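Local coordinates for protein levoglucosan dehydrogenase (PDB 6A3F) that catalyses the NAD(+)-dependent oxidation of levoglucosan to 3-dehydrolevoglucosan, as a homotetrameric member of the Gfo/Idh/MocA family, at residues Ile171-Phe177 and Phe297-Glu303; Ala187-Leu193 and Ile236-Gln242; Val222-Val228 and Thr270-Asn276. All coordinates share one frame; numbering follows the deposited sequence.

Contact 1: Ile171-Phe177 and Phe297-Glu303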
# COMPACT_ATOMS: atom_id res chain seq x y z
N ILE B 171 12.93 -11.11 16.29
CA ILE B 171 11.98 -10.12 16.83
C ILE B 171 11.84 -10.26 18.34
O ILE B 171 10.85 -9.81 18.92
CB ILE B 171 10.60 -10.14 16.11
CG1 ILE B 171 9.82 -11.45 16.30
CG2 ILE B 171 10.80 -9.82 14.64
CD1 ILE B 171 8.31 -11.31 16.12
N GLY B 172 12.78 -10.95 18.98
CA GLY B 172 12.72 -11.13 20.42
C GLY B 172 11.65 -12.15 20.83
O GLY B 172 11.33 -13.06 20.06
N ARG B 173 11.09 -11.95 22.01
CA ARG B 173 10.06 -12.83 22.48
C ARG B 173 8.70 -12.32 22.00
O ARG B 173 8.45 -11.13 22.00
CB ARG B 173 10.05 -12.90 24.01
CG ARG B 173 11.28 -13.58 24.61
CD ARG B 173 11.34 -15.05 24.25
NE ARG B 173 12.39 -15.77 24.95
CZ ARG B 173 12.27 -16.36 26.14
NH1 ARG B 173 11.12 -16.35 26.79
NH2 ARG B 173 13.31 -17.00 26.65
N ILE B 174 7.82 -13.24 21.68
CA ILE B 174 6.48 -12.83 21.26
C ILE B 174 5.61 -12.45 22.47
O ILE B 174 5.49 -13.23 23.40
CB ILE B 174 5.85 -13.94 20.42
CG1 ILE B 174 6.64 -14.15 19.12
CG2 ILE B 174 4.37 -13.63 20.19
CD1 ILE B 174 6.14 -15.26 18.25
N LEU B 175 4.92 -11.29 22.37
CA LEU B 175 4.00 -10.79 23.37
C LEU B 175 2.55 -10.96 22.91
O LEU B 175 1.68 -11.32 23.72
CB LEU B 175 4.28 -9.32 23.62
CG LEU B 175 5.72 -8.99 23.94
CD1 LEU B 175 5.86 -7.49 24.15
CD2 LEU B 175 6.21 -9.83 25.12
N SER B 176 2.26 -10.61 21.64
CA SER B 176 0.90 -10.43 21.20
C SER B 176 0.78 -10.86 19.73
O SER B 176 1.67 -10.65 18.90
CB SER B 176 0.47 -8.99 21.44
OG SER B 176 -0.94 -8.84 21.47
N PHE B 177 -0.35 -11.54 19.43
CA PHE B 177 -0.68 -12.06 18.11
C PHE B 177 -2.11 -11.63 17.75
O PHE B 177 -3.03 -11.71 18.56
CB PHE B 177 -0.56 -13.59 18.07
CG PHE B 177 -1.10 -14.29 16.83
CD1 PHE B 177 -2.45 -14.56 16.69
CD2 PHE B 177 -0.26 -14.62 15.78
CE1 PHE B 177 -2.93 -15.15 15.53
CE2 PHE B 177 -0.73 -15.26 14.65
CZ PHE B 177 -2.08 -15.51 14.51
N PHE B 297 -1.75 -11.85 9.66
CA PHE B 297 -1.40 -11.86 11.07
C PHE B 297 -0.48 -10.68 11.32
O PHE B 297 0.18 -10.17 10.37
CB PHE B 297 -0.76 -13.20 11.48
CG PHE B 297 0.47 -13.61 10.72
CD1 PHE B 297 1.72 -13.04 11.01
CD2 PHE B 297 0.40 -14.64 9.79
CE1 PHE B 297 2.85 -13.47 10.33
CE2 PHE B 297 1.55 -15.08 9.15
CZ PHE B 297 2.76 -14.48 9.41
N GLU B 298 -0.49 -10.25 12.57
CA GLU B 298 0.43 -9.25 13.04
C GLU B 298 0.95 -9.74 14.38
O GLU B 298 0.14 -10.02 15.25
CB GLU B 298 -0.24 -7.89 13.21
CG GLU B 298 0.66 -6.82 13.82
CD GLU B 298 0.34 -5.36 13.49
OE1 GLU B 298 -0.49 -5.10 12.56
OE2 GLU B 298 0.97 -4.44 14.08
N ILE B 299 2.25 -9.86 14.47
CA ILE B 299 2.91 -10.34 15.66
C ILE B 299 3.78 -9.24 16.25
O ILE B 299 4.60 -8.65 15.53
CB ILE B 299 3.72 -11.61 15.40
CG1 ILE B 299 2.83 -12.77 14.93
CG2 ILE B 299 4.51 -11.95 16.65
CD1 ILE B 299 3.60 -13.94 14.36
N HIS B 300 3.61 -8.97 17.55
CA HIS B 300 4.49 -7.97 18.27
C HIS B 300 5.43 -8.75 19.20
O HIS B 300 4.96 -9.44 20.11
CB HIS B 300 3.68 -6.94 19.02
CG HIS B 300 2.68 -6.22 18.18
ND1 HIS B 300 1.45 -5.82 18.66
CD2 HIS B 300 2.72 -5.84 16.89
CE1 HIS B 300 0.79 -5.20 17.67
NE2 HIS B 300 1.54 -5.20 16.60
N GLY B 301 6.73 -8.65 18.91
CA GLY B 301 7.75 -9.20 19.78
C GLY B 301 8.48 -8.10 20.54
O GLY B 301 8.32 -6.92 20.22
N THR B 302 9.37 -8.48 21.46
CA THR B 302 10.05 -7.46 22.26
C THR B 302 11.04 -6.67 21.39
O THR B 302 11.44 -5.57 21.81
CB THR B 302 10.74 -8.07 23.49
OG1 THR B 302 11.60 -9.07 22.97
CG2 THR B 302 9.74 -8.66 24.45
N GLU B 303 11.49 -7.23 20.26
CA GLU B 303 12.53 -6.58 19.42
C GLU B 303 12.10 -6.39 17.97
O GLU B 303 12.93 -6.07 17.10
CB GLU B 303 13.81 -7.42 19.42
CG GLU B 303 14.29 -7.74 20.82
CD GLU B 303 14.81 -6.53 21.56
OE1 GLU B 303 15.07 -5.50 20.90
OE2 GLU B 303 14.95 -6.61 22.81
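A classic beta bulge joins two antiparallel strands of the C-terminal sheet, Leu175 and Ser176 both facing His300. The His300 carbonyl receives Leu175 N in its own plane (N to O 2.9 Å, 166° at the hydrogen) and, more weakly, Ser176 N. The return bond, His300 N to Ser176 O, is also 2.9 Å and nearly straight. Past the bulge the strand ends are tied by the backbone and one hydroxyl. Thr302 N donates to Arg173 O, while Thr302 OG1, placed between its own N and carbonyl carbon (chi1 56°), accepts Arg173 N at 3.1 Å; Thr302 CG2 is left to meet Leu175 CD2. Glu303 N reaches Ile171 O from above the carbonyl plane. Gly301 CA makes a CA-H...O contact with Arg173 O at 3.0 Å.

The apolar face centres on Ile299. Its CG2 touches Ile171 CD1 at 3.9 Å and also packs on Ile174, whereas its CG1 lies 3.7 Å from Phe177 CD2. Phe177, with CG anti to the backbone N (chi1 170°), reaches over on the Ile299 face, bringing CE2 3.8 Å from Phe297 CB. Helices 157-167 and 206-221 pack on this face. On the other face His300 NE2 donates in its ring plane to Glu298 OE2 (2.7 Å), met on the anti side, which probably restrains the imidazole's rotation; Glu298 OE1 forms a salt bridge with Arg291 of the second subunit, and Ser176 OG bonds Glu267 there. One face toward helices and the other toward a partner subunit is characteristic of the open sheet in Gfo/Idh/MocA C-terminal domains.

Contact 2: Ala187-Leu193 and Ile236-Gln242; sequences ADPNSPL and IPERPLQ
One face of the Arg239 guanidinium is covered by Ile236 CG2, which sits over its centre 3.6 Å above the plane, and the edge is taken by backbone carbonyls of the loop 187-193. NH1 donates close to the guanidinium plane to Asp188 O at 3.0 Å and to Ser191 O at 2.9 Å, so two carbonyls grip one nitrogen. NH2 bonds Ser186 O, and Phe197 makes a cation-pi contact with the same group. The side chain runs extended from CG to NE, which carries its aliphatic part alongside Ser191 O and the charge into the loop.

Asp188 to Ser191 form a type I beta turn, and both carbonyls come from its end residues. Asp188 O accepts Ser191 N from one face of its plane and Arg239 NH1 from the opposite one, while Asp188 OD1 accepts Asn190 N from above the carboxylate plane, an Asx turn. The turn belongs to the loop between strand 174-182 and helix 199-202 and rests on strand 238-242, which pairs with strand 256-261 in a small antiparallel sheet of the C-terminal domain.

Ile236 also meets the start of the loop: CD1 approaches Ala187 O to 3.4 Å and CG2 meets Pro189 CB, the Ile236 and Pro189 side chains crossing at about a right angle. Farther along, Leu193 N donates to Pro240 O (2.9 Å, 167° at the hydrogen), approaching from above the carbonyl plane. Pro192 CB packs 3.4 Å from Gln242 CG, and Leu193 and Leu241 lie side by side, CD2 to CD2. One water links Pro189 O to Glu238 O; another joins Leu193 O to Gln242 N.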
# COMPACT_ATOMS: atom_id res chain seq x y z
N ALA B 187 -21.51 -13.27 1.18
CA ALA B 187 -22.08 -12.10 1.85
C ALA B 187 -23.42 -11.68 1.21
O ALA B 187 -24.10 -10.83 1.75
CB ALA B 187 -21.12 -10.95 1.80
N ASP B 188 -23.75 -12.22 0.07
CA ASP B 188 -25.09 -12.03 -0.53
C ASP B 188 -26.05 -13.12 0.05
O ASP B 188 -25.82 -14.30 -0.09
CB ASP B 188 -24.96 -12.15 -2.04
CG ASP B 188 -26.27 -11.85 -2.80
OD1 ASP B 188 -27.36 -11.82 -2.21
OD2 ASP B 188 -26.17 -11.65 -4.02
N PRO B 189 -27.16 -12.70 0.66
CA PRO B 189 -28.15 -13.66 1.23
C PRO B 189 -28.73 -14.64 0.19
O PRO B 189 -29.23 -15.73 0.57
CB PRO B 189 -29.25 -12.77 1.81
CG PRO B 189 -28.63 -11.42 1.94
CD PRO B 189 -27.62 -11.33 0.80
N ASN B 190 -28.64 -14.31 -1.09
CA ASN B 190 -29.13 -15.21 -2.21
C ASN B 190 -28.15 -16.33 -2.54
O ASN B 190 -28.49 -17.25 -3.28
CB ASN B 190 -29.47 -14.41 -3.48
CG ASN B 190 -30.63 -13.45 -3.29
OD1 ASN B 190 -31.62 -13.77 -2.64
ND2 ASN B 190 -30.52 -12.25 -3.83
N SER B 191 -26.90 -16.24 -2.06
CA SER B 191 -25.95 -17.29 -2.19
C SER B 191 -26.51 -18.53 -1.49
O SER B 191 -26.96 -18.44 -0.36
CB SER B 191 -24.61 -16.87 -1.63
OG SER B 191 -23.62 -17.83 -1.89
N PRO B 192 -26.53 -19.66 -2.18
CA PRO B 192 -27.40 -20.74 -1.71
C PRO B 192 -26.93 -21.49 -0.45
O PRO B 192 -25.73 -21.50 -0.02
CB PRO B 192 -27.44 -21.72 -2.90
CG PRO B 192 -26.13 -21.50 -3.60
CD PRO B 192 -25.89 -20.01 -3.46
N LEU B 193 -27.88 -22.21 0.15
CA LEU B 193 -27.61 -23.04 1.31
C LEU B 193 -26.89 -24.30 0.83
O LEU B 193 -27.51 -25.14 0.19
CB LEU B 193 -28.95 -23.39 1.99
CG LEU B 193 -28.87 -23.99 3.39
CD1 LEU B 193 -28.40 -22.96 4.41
CD2 LEU B 193 -30.23 -24.53 3.83
N ILE B 236 -26.52 -13.98 8.23
CA ILE B 236 -27.48 -14.35 7.15
C ILE B 236 -28.07 -15.69 7.60
O ILE B 236 -27.48 -16.74 7.48
CB ILE B 236 -26.80 -14.39 5.77
CG1 ILE B 236 -26.35 -12.98 5.37
CG2 ILE B 236 -27.71 -15.06 4.72
CD1 ILE B 236 -25.55 -12.90 4.09
N PRO B 237 -29.23 -15.62 8.31
CA PRO B 237 -29.68 -16.77 9.05
C PRO B 237 -30.52 -17.76 8.21
O PRO B 237 -30.87 -18.80 8.70
CB PRO B 237 -30.55 -16.16 10.15
CG PRO B 237 -31.08 -14.92 9.51
CD PRO B 237 -29.90 -14.39 8.72
N GLU B 238 -30.80 -17.39 6.98
CA GLU B 238 -31.60 -18.18 6.08
C GLU B 238 -31.03 -18.06 4.66
O GLU B 238 -30.75 -16.97 4.20
CB GLU B 238 -33.02 -17.61 6.21
CG GLU B 238 -34.03 -18.01 5.18
CD GLU B 238 -35.40 -17.55 5.67
OE1 GLU B 238 -35.86 -16.51 5.18
OE2 GLU B 238 -35.91 -18.18 6.60
N ARG B 239 -30.99 -19.16 3.94
CA ARG B 239 -30.60 -19.07 2.51
C ARG B 239 -31.49 -19.98 1.65
O ARG B 239 -32.07 -20.98 2.13
CB ARG B 239 -29.15 -19.51 2.30
CG ARG B 239 -28.12 -18.55 2.88
CD ARG B 239 -26.72 -19.14 2.87
NE ARG B 239 -25.75 -18.20 3.44
CZ ARG B 239 -25.32 -17.07 2.86
NH1 ARG B 239 -25.73 -16.72 1.65
NH2 ARG B 239 -24.48 -16.27 3.53
N PRO B 240 -31.56 -19.65 0.37
CA PRO B 240 -32.35 -20.48 -0.54
C PRO B 240 -31.65 -21.79 -0.87
O PRO B 240 -30.47 -21.79 -1.19
CB PRO B 240 -32.44 -19.67 -1.84
CG PRO B 240 -31.26 -18.72 -1.77
CD PRO B 240 -31.12 -18.42 -0.28
N LEU B 241 -32.39 -22.90 -0.89
CA LEU B 241 -31.83 -24.10 -1.44
C LEU B 241 -31.69 -23.91 -2.96
O LEU B 241 -32.42 -23.12 -3.55
CB LEU B 241 -32.75 -25.27 -1.07
CG LEU B 241 -32.72 -25.71 0.39
CD1 LEU B 241 -33.97 -26.51 0.77
CD2 LEU B 241 -31.47 -26.54 0.71
N GLN B 242 -30.74 -24.61 -3.58
CA GLN B 242 -30.64 -24.74 -5.07
C GLN B 242 -31.55 -25.89 -5.53
O GLN B 242 -31.26 -27.03 -5.20
CB GLN B 242 -29.22 -25.06 -5.53
CG GLN B 242 -28.26 -23.90 -5.36
CD GLN B 242 -26.84 -24.20 -5.81
OE1 GLN B 242 -26.12 -25.01 -5.23
NE2 GLN B 242 -26.43 -23.55 -6.88
O HOH W 1 -31.91 -15.72 1.41
O HOH W 2 -28.86 -25.83 -1.90

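Contact 3: Val222-Val228 and Thr270-Asn276; sequences VGEFSAV and TMIRFAN
Val222 CG1 stands anti to its backbone nitrogen (chi1 -177°), a setting that lays it over the centre of the Phe274 ring, 3.5 Å from the centroid, in a CH-pi contact. Phe274 and Phe225 both place CG anti to the carbonyl carbon, which swings the rings together although their CB atoms diverge. The edge of Phe274 meets the face of Phe225 in a T-shaped pair, centroids 5.3 Å apart and planes at 71°. Ile272 CG2 lies over a face of each ring; on Phe274 that face is opposite Val222.

The strands hold these groups through a classic beta bulge. Arg273 O accepts both Ser226 N, at 2.7 Å, and Ala227 N, at 3.2 Å, in its carbonyl plane, and Arg273 N returns a bond to Ala227 O. Ala275 N donates to Glu224 O (2.8 Å), which a water links to Asn276 N. Helix 380-399 packs on Phe225 and Val228, and Phe177 of strand 174-182 touches Phe274. With both faces of Phe274 filled by aliphatic groups, dispersion and CH-pi attraction probably hold the ring, while the hydrogen bonds between the paired strands run backbone to backbone.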
# COMPACT_ATOMS: atom_id res chain seq x y z
N VAL B 222 3.45 -18.94 17.15
CA VAL B 222 3.43 -18.46 18.55
C VAL B 222 3.59 -19.64 19.53
O VAL B 222 4.52 -19.65 20.34
CB VAL B 222 2.16 -17.66 18.89
CG1 VAL B 222 2.19 -17.12 20.31
CG2 VAL B 222 1.97 -16.53 17.91
N GLY B 223 2.66 -20.61 19.46
CA GLY B 223 2.68 -21.80 20.33
C GLY B 223 1.26 -22.27 20.67
O GLY B 223 0.26 -21.83 20.03
N GLU B 224 1.15 -23.12 21.70
CA GLU B 224 -0.11 -23.73 22.01
C GLU B 224 -1.01 -22.72 22.72
O GLU B 224 -0.57 -21.82 23.40
CB GLU B 224 0.09 -24.96 22.92
CG GLU B 224 0.89 -26.08 22.30
CD GLU B 224 0.19 -26.87 21.19
OE1 GLU B 224 -0.92 -26.47 20.75
OE2 GLU B 224 0.81 -27.86 20.73
N PHE B 225 -2.30 -22.97 22.62
CA PHE B 225 -3.29 -22.21 23.26
C PHE B 225 -3.54 -22.72 24.69
O PHE B 225 -3.68 -23.92 24.91
CB PHE B 225 -4.61 -22.32 22.49
CG PHE B 225 -4.72 -21.57 21.18
CD1 PHE B 225 -3.63 -21.48 20.32
CD2 PHE B 225 -5.90 -20.97 20.80
CE1 PHE B 225 -3.76 -20.85 19.09
CE2 PHE B 225 -6.02 -20.32 19.58
CZ PHE B 225 -4.95 -20.27 18.72
N SER B 226 -3.74 -21.79 25.60
CA SER B 226 -4.08 -22.13 27.01
C SER B 226 -5.60 -22.02 27.24
O SER B 226 -6.24 -22.89 27.86
CB SER B 226 -3.34 -21.25 27.95
OG SER B 226 -3.68 -21.60 29.28
N ALA B 227 -6.18 -20.91 26.82
CA ALA B 227 -7.59 -20.67 26.99
C ALA B 227 -8.11 -19.72 25.90
O ALA B 227 -7.37 -18.93 25.36
CB ALA B 227 -7.89 -20.13 28.37
N VAL B 228 -9.42 -19.79 25.65
CA VAL B 228 -10.11 -18.91 24.70
C VAL B 228 -11.38 -18.29 25.31
O VAL B 228 -12.00 -18.80 26.25
CB VAL B 228 -10.45 -19.71 23.43
CG1 VAL B 228 -9.22 -20.21 22.70
CG2 VAL B 228 -11.39 -20.88 23.77
N THR B 270 -12.32 -14.44 18.82
CA THR B 270 -11.92 -15.07 20.08
C THR B 270 -10.67 -14.37 20.58
O THR B 270 -9.73 -14.13 19.77
CB THR B 270 -11.72 -16.57 19.92
OG1 THR B 270 -11.50 -17.12 21.23
CG2 THR B 270 -10.58 -16.95 19.00
N MET B 271 -10.64 -14.09 21.90
CA MET B 271 -9.39 -13.75 22.55
C MET B 271 -8.68 -15.04 22.97
O MET B 271 -9.29 -16.13 23.07
CB MET B 271 -9.60 -12.83 23.75
CG MET B 271 -10.42 -11.57 23.47
SD MET B 271 -10.41 -10.34 24.81
CE MET B 271 -11.55 -11.11 25.97
N ILE B 272 -7.35 -14.99 23.12
CA ILE B 272 -6.52 -16.14 23.34
C ILE B 272 -5.50 -15.81 24.43
O ILE B 272 -4.90 -14.72 24.44
CB ILE B 272 -5.77 -16.55 22.07
CG1 ILE B 272 -6.71 -16.79 20.89
CG2 ILE B 272 -4.81 -17.71 22.33
CD1 ILE B 272 -6.00 -16.64 19.56
N ARG B 273 -5.36 -16.76 25.36
CA ARG B 273 -4.20 -16.79 26.19
C ARG B 273 -3.34 -17.96 25.73
O ARG B 273 -3.78 -19.12 25.74
CB ARG B 273 -4.55 -16.87 27.69
CG ARG B 273 -3.31 -17.09 28.55
CD ARG B 273 -2.37 -15.87 28.69
NE ARG B 273 -3.12 -14.82 29.37
CZ ARG B 273 -2.64 -13.62 29.66
NH1 ARG B 273 -1.36 -13.35 29.42
NH2 ARG B 273 -3.44 -12.71 30.16
N PHE B 274 -2.11 -17.67 25.36
CA PHE B 274 -1.23 -18.70 24.92
C PHE B 274 -0.58 -19.39 26.14
O PHE B 274 -0.34 -18.73 27.16
CB PHE B 274 -0.14 -18.14 24.00
CG PHE B 274 -0.66 -17.75 22.63
CD1 PHE B 274 -0.77 -18.70 21.63
CD2 PHE B 274 -1.07 -16.45 22.39
CE1 PHE B 274 -1.26 -18.33 20.38
CE2 PHE B 274 -1.54 -16.08 21.14
CZ PHE B 274 -1.64 -17.03 20.14
N ALA B 275 -0.24 -20.66 25.97
CA ALA B 275 0.51 -21.47 26.97
C ALA B 275 1.80 -20.75 27.40
O ALA B 275 2.11 -20.77 28.57
CB ALA B 275 0.82 -22.85 26.45
N ASN B 276 2.50 -20.08 26.48
CA ASN B 276 3.77 -19.43 26.81
C ASN B 276 3.58 -18.03 27.43
O ASN B 276 4.57 -17.38 27.67
CB ASN B 276 4.65 -19.40 25.57
CG ASN B 276 4.11 -18.48 24.48
OD1 ASN B 276 3.29 -17.63 24.77
ND2 ASN B 276 4.58 -18.69 23.27
O HOH W 3 2.02 -20.89 23.88

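In the fold
Beyond the N-terminal Rossmann domain the chain passes helix 157-167 and runs through 171-177 into strand 174-182, opening contact 1; its partner 297-303 arrives after contacts 2 and 3 are complete, so contact 1 encloses both. Within that span 187-193 is followed by 222-228, then 236-242 closes contact 2 and 270-276 closes contact 3, so these two cross. Contacts 1 and 3 join different strand pairs of the same mixed sheet, their centres about 14 Å apart, and meet where Phe177 CD2 packs 3.6 Å from Val222 CG2. Both touch the second subunit. Contact 2 lies apart, its centre about 39 Å from that of contact 1, and attaches the loop before helix 199-202 to the small two-stranded sheet.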